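PDB 5FHY: B-type flagellar hook-associated protein 2 from Pseudomonas aeruginosa, which caps the tip of the growing flagellar filament, helping flagellin subunits polymerise there and keeping them from leaking out of the central channel. Local coordinates for residues I79-D82 with S83-T87. Sequence-based numbering, arbitrary orientation.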
loop_
_atom_site.group_PDB
_atom_site.type_symbol
_atom_site.label_atom_id
_atom_site.label_comp_id
_atom_site.label_asym_id
_atom_site.label_seq_id
_atom_site.Cartn_x
_atom_site.Cartn_y
_atom_site.Cartn_z
ATOM N N ILE B 79 0.525 -39.417 58.940
ATOM C CA ILE B 79 1.207 -38.184 59.299
ATOM C C ILE B 79 1.348 -38.062 60.807
ATOM O O ILE B 79 0.354 -38.028 61.530
ATOM C CB ILE B 79 0.466 -36.938 58.766
ATOM C CG1 ILE B 79 0.465 -36.916 57.237
ATOM C CG2 ILE B 79 1.100 -35.665 59.311
ATOM C CD1 ILE B 79 -0.137 -35.659 56.658
ATOM N N THR B 80 2.588 -37.972 61.272
ATOM C CA THR B 80 2.852 -37.782 62.689
ATOM C C THR B 80 2.936 -36.296 62.992
ATOM O O THR B 80 3.708 -35.567 62.371
ATOM C CB THR B 80 4.160 -38.469 63.135
ATOM O OG1 THR B 80 4.045 -39.886 62.961
ATOM C CG2 THR B 80 4.455 -38.169 64.603
ATOM N N VAL B 81 2.123 -35.848 63.941
ATOM C CA VAL B 81 2.107 -34.445 64.310
ATOM C C VAL B 81 3.016 -34.297 65.517
ATOM O O VAL B 81 2.784 -34.911 66.555
ATOM C CB VAL B 81 0.693 -33.939 64.648
ATOM C CG1 VAL B 81 0.734 -32.458 65.012
ATOM C CG2 VAL B 81 -0.251 -34.185 63.487
ATOM N N ASP B 82 4.054 -33.483 65.374
ATOM C CA ASP B 82 4.994 -33.239 66.460
ATOM C C ASP B 82 5.222 -31.744 66.626
ATOM O O ASP B 82 4.431 -30.939 66.143
ATOM C CB ASP B 82 6.320 -33.968 66.201
ATOM C CG ASP B 82 6.884 -33.697 64.813
ATOM O OD1 ASP B 82 6.911 -32.525 64.384
ATOM O OD2 ASP B 82 7.315 -34.666 64.152
ATOM N N SER B 83 6.299 -31.368 67.306
ATOM C CA SER B 83 6.540 -29.953 67.566
ATOM C C SER B 83 7.245 -29.257 66.410
ATOM O O SER B 83 7.594 -28.082 66.511
ATOM C CB SER B 83 7.355 -29.777 68.848
ATOM O OG SER B 83 6.597 -30.156 69.983
ATOM N N SER B 84 7.457 -29.978 65.314
ATOM C CA SER B 84 8.016 -29.374 64.111
ATOM C C SER B 84 6.942 -28.988 63.096
ATOM O O SER B 84 7.235 -28.317 62.107
ATOM C CB SER B 84 9.038 -30.312 63.469
ATOM O OG SER B 84 8.442 -31.544 63.108
ATOM N N ASN B 85 5.702 -29.410 63.332
ATOM C CA ASN B 85 4.649 -29.202 62.339
ATOM C C ASN B 85 3.241 -29.020 62.910
ATOM O O ASN B 85 2.263 -29.023 62.161
ATOM C CB ASN B 85 4.634 -30.364 61.337
ATOM C CG ASN B 85 4.422 -31.720 61.999
ATOM O OD1 ASN B 85 4.101 -31.809 63.184
ATOM N ND2 ASN B 85 4.594 -32.786 61.225
ATOM N N ASN B 86 3.126 -28.866 64.224
ATOM C CA ASN B 86 1.803 -28.782 64.839
ATOM C C ASN B 86 1.169 -27.395 64.722
ATOM O O ASN B 86 0.597 -26.879 65.680
ATOM C CB ASN B 86 1.869 -29.205 66.310
ATOM C CG ASN B 86 2.809 -28.348 67.122
ATOM O OD1 ASN B 86 3.704 -27.706 66.576
ATOM N ND2 ASN B 86 2.610 -28.329 68.433
ATOM N N THR B 87 1.260 -26.811 63.533
ATOM C CA THR B 87 0.512 -25.610 63.198
ATOM C C THR B 87 -0.314 -25.875 61.945
ATOM O O THR B 87 -0.139 -26.903 61.294
ATOM C CB THR B 87 1.438 -24.408 62.961
ATOM O OG1 THR B 87 2.415 -24.750 61.972
ATOM C CG2 THR B 87 2.148 -24.018 64.245
#
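OD1 of Asn85 accepts the backbone N of Asp82 at 2.8 Å, in the carbonyl plane and on a lone pair of the side-chain amide. Asp82 to Asn85 form a beta turn close to type I, within the flagellin hook IN motif, where strand 74-81 gives way to helix 88-98. The same amide also holds the strand: ND2 of Asn85 donates to O of Thr80 at 3.1 Å, almost straight at 167°, with that oxygen close to the amide plane. Two bonds to main-chain groups on either side of Val81 thus fix the rotation of the amide; with CG of Asn85 set between its own backbone N and carbonyl carbon (chi1 58°), it turns back to the strand end. A weak bond from N of Asn85 to O of Asp82, 3.4 Å, is the i to i+3 bond of the turn. Asn86, centre of an inverse gamma turn, gives its ND2 to the carbonyl of Phe62, while the side chain of Val81 rests on Met91 of the helix. At the exit, Thr87 is the N-cap, its OG1 weakly bonded to N of Gly90. CG1 of Val81 packs against CB of Asn86 at 3.7 Å, the two side chains crossing at about a right angle.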